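Local coordinates for glucocorticoid modulatory element-binding protein 1 (Homo sapiens, PDB 1OQJ) that binds glucocorticoid modulatory elements in gene promoters through its zinc-binding SAND domain, raising sensitivity to low glucocorticoid levels, and serves as an auxiliary factor in parvovirus replication, at residues A[34-39]-A[43-48]; A[59-64]-A[73-78]. All blocks are in the same frame, centred on the assembly; numbering follows the deposited sequence.

Interaction 1: A[34-39]-A[43-48]; sequences KCVKFN and ISPKHF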
ATOM      1  N   LYS A  34       5.242  -7.837   0.476  1.00 11.01           N
ATOM      2  CA  LYS A  34       6.192  -6.978   1.169  1.00 10.71           C
ATOM      3  C   LYS A  34       6.600  -5.847   0.232  1.00 12.23           C
ATOM      4  O   LYS A  34       7.458  -6.009  -0.639  1.00 14.77           O
ATOM      5  CB  LYS A  34       7.401  -7.796   1.636  1.00 12.91           C
ATOM      6  CG  LYS A  34       7.009  -8.858   2.660  1.00 14.63           C
ATOM      7  CD  LYS A  34       8.207  -9.624   3.192  1.00 18.80           C
ATOM      8  CE  LYS A  34       7.777 -10.644   4.236  1.00 22.19           C
ATOM      9  NZ  LYS A  34       8.939 -11.378   4.811  1.00 25.70           N
ATOM     10  N   CYS A  35       5.959  -4.698   0.414  1.00  8.54           N
ATOM     11  CA  CYS A  35       6.214  -3.542  -0.429  1.00  8.75           C
ATOM     12  C   CYS A  35       6.230  -2.229   0.344  1.00  9.34           C
ATOM     13  O   CYS A  35       6.294  -1.153  -0.249  1.00 10.01           O
ATOM     14  CB  CYS A  35       5.149  -3.470  -1.528  1.00  8.80           C
ATOM     15  SG  CYS A  35       3.440  -3.331  -0.928  1.00  8.53           S
ATOM     16  N   VAL A  36       6.173  -2.317   1.667  1.00  8.54           N
ATOM     17  CA  VAL A  36       6.182  -1.125   2.504  1.00  9.07           C
ATOM     18  C   VAL A  36       7.428  -1.086   3.381  1.00  8.42           C
ATOM     19  O   VAL A  36       7.699  -2.033   4.117  1.00  9.58           O
ATOM     20  CB  VAL A  36       4.945  -1.084   3.425  1.00  8.90           C
ATOM     21  CG1 VAL A  36       5.039   0.097   4.377  1.00  9.21           C
ATOM     22  CG2 VAL A  36       3.677  -0.993   2.588  1.00  8.35           C
ATOM     23  N   LYS A  37       8.190   0.000   3.294  1.00  8.21           N
ATOM     24  CA  LYS A  37       9.385   0.137   4.119  1.00  9.23           C
ATOM     25  C   LYS A  37       8.966   0.885   5.384  1.00 10.08           C
ATOM     26  O   LYS A  37       8.489   2.022   5.319  1.00  9.73           O
ATOM     27  CB  LYS A  37      10.475   0.908   3.367  1.00 10.30           C
ATOM     28  CG  LYS A  37      11.812   1.001   4.102  1.00 15.85           C
ATOM     29  CD  LYS A  37      12.883   1.638   3.221  1.00 18.44           C
ATOM     30  CE  LYS A  37      14.208   1.783   3.961  1.00 21.97           C
ATOM     31  NZ  LYS A  37      14.139   2.775   5.077  1.00 24.83           N
ATOM     32  N   PHE A  38       9.131   0.226   6.527  1.00  9.35           N
ATOM     33  CA  PHE A  38       8.759   0.786   7.820  1.00  9.66           C
ATOM     34  C   PHE A  38       9.863   0.432   8.808  1.00 10.57           C
ATOM     35  O   PHE A  38      10.109  -0.746   9.074  1.00 10.35           O
ATOM     36  CB  PHE A  38       7.428   0.175   8.262  1.00 10.28           C
ATOM     37  CG  PHE A  38       6.860   0.778   9.512  1.00  9.70           C
ATOM     38  CD1 PHE A  38       6.663   2.151   9.614  1.00 10.10           C
ATOM     39  CD2 PHE A  38       6.475  -0.037  10.571  1.00 10.87           C
ATOM     40  CE1 PHE A  38       6.082   2.710  10.760  1.00  9.45           C
ATOM     41  CE2 PHE A  38       5.895   0.508  11.719  1.00 10.39           C
ATOM     42  CZ  PHE A  38       5.698   1.885  11.811  1.00 10.66           C
ATOM     43  N   ASN A  39      10.528   1.454   9.338  1.00 11.64           N
ATOM     44  CA  ASN A  39      11.632   1.266  10.273  1.00 13.26           C
ATOM     45  C   ASN A  39      12.716   0.363   9.687  1.00 13.78           C
ATOM     46  O   ASN A  39      13.248  -0.531  10.351  1.00 14.53           O
ATOM     47  CB  ASN A  39      11.121   0.721  11.608  1.00 13.23           C
ATOM     48  CG  ASN A  39      10.287   1.740  12.355  1.00 15.24           C
ATOM     49  OD1 ASN A  39      10.614   2.929  12.367  1.00 17.13           O
ATOM     50  ND2 ASN A  39       9.210   1.288  12.986  1.00 15.31           N
ATOM     51  N   ILE A  43       7.814  -4.684   4.853  1.00  9.37           N
ATOM     52  CA  ILE A  43       6.665  -5.433   5.351  1.00  8.82           C
ATOM     53  C   ILE A  43       5.463  -5.264   4.433  1.00  7.98           C
ATOM     54  O   ILE A  43       5.487  -4.477   3.489  1.00  9.13           O
ATOM     55  CB  ILE A  43       6.264  -4.985   6.781  1.00  8.54           C
ATOM     56  CG1 ILE A  43       5.803  -3.525   6.777  1.00  9.49           C
ATOM     57  CG2 ILE A  43       7.443  -5.164   7.730  1.00 11.74           C
ATOM     58  CD1 ILE A  43       5.343  -3.027   8.139  1.00  9.56           C
ATOM     59  N   SER A  44       4.405  -6.008   4.718  1.00  9.12           N
ATOM     60  CA  SER A  44       3.199  -5.933   3.910  1.00  7.99           C
ATOM     61  C   SER A  44       2.273  -4.825   4.396  1.00  8.64           C
ATOM     62  O   SER A  44       2.387  -4.354   5.526  1.00  8.92           O
ATOM     63  CB  SER A  44       2.434  -7.250   4.000  1.00  8.34           C
ATOM     64  OG  SER A  44       1.932  -7.425   5.317  1.00 11.70           O
ATOM     65  N   PRO A  45       1.344  -4.389   3.533  1.00 10.06           N
ATOM     66  CA  PRO A  45       0.394  -3.342   3.908  1.00  9.04           C
ATOM     67  C   PRO A  45      -0.432  -3.806   5.116  1.00  9.27           C
ATOM     68  O   PRO A  45      -0.764  -3.007   5.989  1.00 10.39           O
ATOM     69  CB  PRO A  45      -0.457  -3.189   2.649  1.00  9.02           C
ATOM     70  CG  PRO A  45       0.538  -3.431   1.563  1.00  9.79           C
ATOM     71  CD  PRO A  45       1.308  -4.635   2.078  1.00  8.83           C
ATOM     72  N   LYS A  46      -0.759  -5.097   5.160  1.00  9.83           N
ATOM     73  CA  LYS A  46      -1.540  -5.633   6.271  1.00 10.20           C
ATOM     74  C   LYS A  46      -0.789  -5.449   7.584  1.00 10.61           C
ATOM     75  O   LYS A  46      -1.374  -5.042   8.589  1.00 11.01           O
ATOM     76  CB  LYS A  46      -1.843  -7.120   6.060  1.00 11.38           C
ATOM     77  CG  LYS A  46      -2.772  -7.699   7.120  1.00 14.57           C
ATOM     78  CD  LYS A  46      -3.083  -9.164   6.865  1.00 17.49           C
ATOM     79  CE  LYS A  46      -4.142  -9.670   7.834  1.00 22.92           C
ATOM     80  NZ  LYS A  46      -4.427 -11.122   7.658  1.00 26.58           N
ATOM     81  N   HIS A  47       0.508  -5.738   7.579  1.00 10.34           N
ATOM     82  CA  HIS A  47       1.299  -5.585   8.795  1.00  9.53           C
ATOM     83  C   HIS A  47       1.513  -4.123   9.157  1.00  9.64           C
ATOM     84  O   HIS A  47       1.450  -3.760  10.333  1.00  8.98           O
ATOM     85  CB  HIS A  47       2.632  -6.319   8.655  1.00 10.26           C
ATOM     86  CG  HIS A  47       2.495  -7.808   8.718  1.00 10.90           C
ATOM     87  ND1 HIS A  47       3.527  -8.669   8.414  1.00 11.83           N
ATOM     88  CD2 HIS A  47       1.443  -8.590   9.065  1.00 12.18           C
ATOM     89  CE1 HIS A  47       3.117  -9.917   8.569  1.00 13.37           C
ATOM     90  NE2 HIS A  47       1.857  -9.897   8.964  1.00 12.39           N
ATOM     91  N   PHE A  48       1.758  -3.279   8.160  1.00  9.47           N
ATOM     92  CA  PHE A  48       1.940  -1.861   8.433  1.00  9.67           C
ATOM     93  C   PHE A  48       0.681  -1.315   9.106  1.00  9.24           C
ATOM     94  O   PHE A  48       0.754  -0.631  10.127  1.00 10.05           O
ATOM     95  CB  PHE A  48       2.203  -1.102   7.130  1.00  8.86           C
ATOM     96  CG  PHE A  48       2.245   0.390   7.295  1.00  8.20           C
ATOM     97  CD1 PHE A  48       3.080   0.974   8.246  1.00  8.26           C
ATOM     98  CD2 PHE A  48       1.451   1.215   6.500  1.00  7.23           C
ATOM     99  CE1 PHE A  48       3.129   2.361   8.408  1.00  8.59           C
ATOM    100  CE2 PHE A  48       1.490   2.603   6.649  1.00  7.14           C
ATOM    101  CZ  PHE A  48       2.331   3.176   7.607  1.00  8.33           C
TER
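With CG set trans to the backbone N in both Phe38 (chi1 -174°) and Phe48 (chi1 173°), the two benzyl groups swing into the same space and meet as a T-shaped pair. The edge of Phe48 is directed at one face of Phe38, the planes lying at 67° and the centroids 5.1 Å apart; the leading atom is Phe48 CE1, 3.7 Å from Phe38 CD1. Val36, whose CG1 is also trans to N, lays that methyl over one face of the Phe48 ring. Ile43 CD1 comes to 3.8 Å from Phe38 CB.

Beneath these side chains runs the antiparallel pairing of strands 36-38 and 41-43, the last two strands of the four-stranded antiparallel sheet of the SAND domain, with 41-43 at its edge. It contains a classic beta bulge: Cys35 and Val36 both face Ile43, and Ile43 O receives Val36 N at 2.9 Å and, more weakly, Cys35 N at 3.1 Å. Ile43 N returns a bond to Val36 O. A single residue, Ser44, separates strand 41-43 from helix 45-51 and caps the helix with its OG, which accepts from His47 N at 3.2 Å. Pro45, the first helical residue, rests CG on Cys35 SG, 3.8 Å away, and also touches Val36 CG2. Ala19 of the adjacent strand 17-22 packs on Val36, Phe38 and Phe48, while Ile12 and Cys14 extend the apolar surroundings of the Phe48 ring.

Interaction 2: A[59-64]-A[73-78]; sequences DWKRAI and KMMDSG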
ATOM      1  N   ASP A  59      -9.902  -2.886   6.201  1.00 17.98           N
ATOM      2  CA  ASP A  59      -9.825  -2.308   4.863  1.00 16.94           C
ATOM      3  C   ASP A  59      -8.501  -1.565   4.741  1.00 14.39           C
ATOM      4  O   ASP A  59      -8.455  -0.341   4.872  1.00 13.19           O
ATOM      5  CB  ASP A  59     -10.981  -1.335   4.633  1.00 19.78           C
ATOM      6  CG  ASP A  59     -11.168  -0.996   3.167  1.00 21.57           C
ATOM      7  OD1 ASP A  59     -10.166  -1.016   2.422  1.00 24.23           O
ATOM      8  OD2 ASP A  59     -12.313  -0.703   2.762  1.00 25.57           O
ATOM      9  N   TRP A  60      -7.426  -2.304   4.490  1.00 13.72           N
ATOM     10  CA  TRP A  60      -6.112  -1.685   4.389  1.00 11.58           C
ATOM     11  C   TRP A  60      -6.026  -0.571   3.353  1.00 11.68           C
ATOM     12  O   TRP A  60      -5.296   0.396   3.553  1.00 11.22           O
ATOM     13  CB  TRP A  60      -5.031  -2.738   4.107  1.00 12.73           C
ATOM     14  CG  TRP A  60      -5.111  -3.391   2.760  1.00 12.49           C
ATOM     15  CD1 TRP A  60      -5.856  -4.479   2.417  1.00 14.80           C
ATOM     16  CD2 TRP A  60      -4.400  -3.000   1.577  1.00 12.87           C
ATOM     17  NE1 TRP A  60      -5.649  -4.796   1.093  1.00 15.15           N
ATOM     18  CE2 TRP A  60      -4.760  -3.902   0.554  1.00 13.82           C
ATOM     19  CE3 TRP A  60      -3.491  -1.974   1.284  1.00 11.55           C
ATOM     20  CZ2 TRP A  60      -4.244  -3.811  -0.743  1.00 13.90           C
ATOM     21  CZ3 TRP A  60      -2.976  -1.884  -0.009  1.00 13.72           C
ATOM     22  CH2 TRP A  60      -3.355  -2.797  -1.004  1.00 13.63           C
ATOM     23  N   LYS A  61      -6.779  -0.694   2.263  1.00 12.41           N
ATOM     24  CA  LYS A  61      -6.749   0.322   1.214  1.00 10.71           C
ATOM     25  C   LYS A  61      -7.339   1.647   1.677  1.00 11.56           C
ATOM     26  O   LYS A  61      -7.038   2.691   1.109  1.00 10.53           O
ATOM     27  CB  LYS A  61      -7.490  -0.159  -0.031  1.00 11.52           C
ATOM     28  CG  LYS A  61      -6.943  -1.442  -0.619  1.00 13.34           C
ATOM     29  CD  LYS A  61      -7.661  -1.801  -1.908  1.00 17.39           C
ATOM     30  CE  LYS A  61      -7.402  -3.245  -2.304  1.00 20.50           C
ATOM     31  NZ  LYS A  61      -8.005  -4.192  -1.321  1.00 22.83           N
ATOM     32  N   ARG A  62      -8.190   1.608   2.698  1.00 11.98           N
ATOM     33  CA  ARG A  62      -8.768   2.839   3.212  1.00 13.34           C
ATOM     34  C   ARG A  62      -8.018   3.316   4.458  1.00 11.37           C
ATOM     35  O   ARG A  62      -8.063   4.496   4.800  1.00 12.47           O
ATOM     36  CB  ARG A  62     -10.262   2.651   3.513  1.00 16.90           C
ATOM     37  CG  ARG A  62     -11.137   2.582   2.260  1.00 21.84           C
ATOM     38  CD  ARG A  62     -12.616   2.713   2.609  1.00 25.31           C
ATOM     39  NE  ARG A  62     -13.457   2.916   1.430  1.00 28.94           N
ATOM     40  CZ  ARG A  62     -13.734   1.977   0.530  1.00 30.68           C
ATOM     41  NH1 ARG A  62     -13.240   0.755   0.667  1.00 31.87           N
ATOM     42  NH2 ARG A  62     -14.504   2.263  -0.512  1.00 32.40           N
ATOM     43  N   ALA A  63      -7.315   2.397   5.119  1.00 10.83           N
ATOM     44  CA  ALA A  63      -6.545   2.722   6.319  1.00 10.84           C
ATOM     45  C   ALA A  63      -5.255   3.456   5.955  1.00 10.72           C
ATOM     46  O   ALA A  63      -4.816   4.356   6.670  1.00 11.78           O
ATOM     47  CB  ALA A  63      -6.215   1.449   7.089  1.00 11.04           C
ATOM     48  N   ILE A  64      -4.642   3.055   4.844  1.00 10.36           N
ATOM     49  CA  ILE A  64      -3.413   3.694   4.386  1.00  9.17           C
ATOM     50  C   ILE A  64      -3.755   4.921   3.554  1.00  9.50           C
ATOM     51  O   ILE A  64      -4.652   4.880   2.712  1.00  9.84           O
ATOM     52  CB  ILE A  64      -2.572   2.738   3.519  1.00  8.42           C
ATOM     53  CG1 ILE A  64      -2.153   1.522   4.348  1.00  8.45           C
ATOM     54  CG2 ILE A  64      -1.343   3.462   2.974  1.00  8.85           C
ATOM     55  CD1 ILE A  64      -1.316   0.513   3.574  1.00  9.62           C
ATOM     56  N   LYS A  73      -8.491   5.332  -3.356  1.00  9.18           N
ATOM     57  CA  LYS A  73      -8.836   6.299  -4.396  1.00  8.71           C
ATOM     58  C   LYS A  73      -7.697   6.546  -5.373  1.00  8.17           C
ATOM     59  O   LYS A  73      -7.926   6.721  -6.572  1.00  9.43           O
ATOM     60  CB  LYS A  73      -9.277   7.616  -3.763  1.00 10.14           C
ATOM     61  CG  LYS A  73     -10.517   7.489  -2.889  1.00 12.29           C
ATOM     62  CD  LYS A  73     -10.942   8.846  -2.349  1.00 14.98           C
ATOM     63  CE  LYS A  73     -12.194   8.736  -1.488  1.00 19.29           C
ATOM     64  NZ  LYS A  73     -11.966   7.918  -0.269  1.00 23.88           N
ATOM     65  N   MET A  74      -6.468   6.568  -4.868  1.00  9.26           N
ATOM     66  CA  MET A  74      -5.320   6.786  -5.739  1.00  8.20           C
ATOM     67  C   MET A  74      -5.157   5.578  -6.662  1.00  8.32           C
ATOM     68  O   MET A  74      -4.711   5.710  -7.801  1.00  9.06           O
ATOM     69  CB  MET A  74      -4.055   7.014  -4.909  1.00  9.18           C
ATOM     70  CG  MET A  74      -4.149   8.210  -3.953  1.00  9.24           C
ATOM     71  SD  MET A  74      -4.725   9.770  -4.694  1.00 11.03           S
ATOM     72  CE  MET A  74      -3.333  10.190  -5.735  1.00 12.41           C
ATOM     73  N   MET A  75      -5.530   4.402  -6.166  1.00  7.73           N
ATOM     74  CA  MET A  75      -5.462   3.179  -6.956  1.00  7.85           C
ATOM     75  C   MET A  75      -6.558   3.192  -8.022  1.00  9.05           C
ATOM     76  O   MET A  75      -6.305   2.895  -9.190  1.00  9.12           O
ATOM     77  CB  MET A  75      -5.640   1.953  -6.058  1.00  7.97           C
ATOM     78  CG  MET A  75      -4.499   1.731  -5.074  1.00  9.56           C
ATOM     79  SD  MET A  75      -4.915   0.540  -3.795  1.00  9.86           S
ATOM     80  CE  MET A  75      -4.858  -0.979  -4.714  1.00 10.71           C
ATOM     81  N   ASP A  76      -7.775   3.539  -7.614  1.00  8.82           N
ATOM     82  CA  ASP A  76      -8.897   3.589  -8.546  1.00  9.26           C
ATOM     83  C   ASP A  76      -8.669   4.624  -9.640  1.00  9.67           C
ATOM     84  O   ASP A  76      -9.168   4.472 -10.754  1.00  9.93           O
ATOM     85  CB  ASP A  76     -10.203   3.917  -7.813  1.00 10.03           C
ATOM     86  CG  ASP A  76     -10.675   2.786  -6.915  1.00 11.24           C
ATOM     87  OD1 ASP A  76     -10.245   1.629  -7.125  1.00 13.36           O
ATOM     88  OD2 ASP A  76     -11.490   3.051  -6.008  1.00 13.41           O
ATOM     89  N   SER A  77      -7.927   5.680  -9.321  1.00  9.65           N
ATOM     90  CA  SER A  77      -7.656   6.729 -10.300  1.00  9.88           C
ATOM     91  C   SER A  77      -6.700   6.235 -11.380  1.00  9.99           C
ATOM     92  O   SER A  77      -6.578   6.850 -12.439  1.00 10.43           O
ATOM     93  CB  SER A  77      -7.051   7.959  -9.623  1.00 10.14           C
ATOM     94  OG  SER A  77      -5.663   7.785  -9.382  1.00 10.84           O
ATOM     95  N   GLY A  78      -6.017   5.127 -11.101  1.00  9.72           N
ATOM     96  CA  GLY A  78      -5.080   4.569 -12.061  1.00  9.96           C
ATOM     97  C   GLY A  78      -3.699   5.193 -12.002  1.00 10.73           C
ATOM     98  O   GLY A  78      -2.769   4.723 -12.662  1.00 12.49           O
TER
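Two short helices, 60-63 and 71-76, face each other here through Lys61 and Met75, whose CB atoms both point across the gap, and the backbones themselves stay apart. The contact belongs to the alpha-helical, DNA-binding side of the SAND domain, where the sequence Lys58-Asp59-Trp60-Lys61 forms the KDWK motif and Lys61 is itself a DNA-binding residue. Met75 reaches over with an extended chain that bends only at its last torsion (chi3 73°), bringing the CE methyl to the aliphatic part of Lys61, 4.1 Å from CD; the two chains cross at about a right angle. The same methyl lies 4.4 Å from Trp60 CH2, and the sulfur makes an oblique Met-aromatic contact, SD being 5.4 Å from the centroid of the six-membered ring. Lys61 packs beside this Met75 contact, with its CG centred over a face of the Trp60 ring at a height of 3.4 Å. Beyond the methylenes, its NZ makes a weak hydrogen bond to the carbonyl of Cys93, a zinc ligand, which brings this DNA-binding lysine close to the zinc site.

Asp59 is the N-cap of helix 60-63: OD1 accepts weakly from Arg62 N, while OD2 takes Arg62 NH1 in a salt bridge of 2.7 Å, met on the syn side and 17° out of the carboxylate plane.

In the fold
Both contacts lie within one SAND domain, on opposite sides of the centre of the chain with their own centres about 15 Å apart, and they follow each other in series: interaction 1 closes before interaction 2 opens. Interaction 1 joins the edge of the four-stranded sheet to helix 45-51; interaction 2 sets helix 60-63, the next helix in the chain, against helix 71-76. The two meet directly where Pro45 CB packs 3.5 Å from Trp60 CE3, and Ile64 touches both Pro45 and Phe48. Apolar packing links the sheet side to helix 60-63, and Trp60 and Ile64 also touch Leu71 of the helix that bears Arg72, consistent with a shared framework for the DNA-binding residues Lys61 and Arg72.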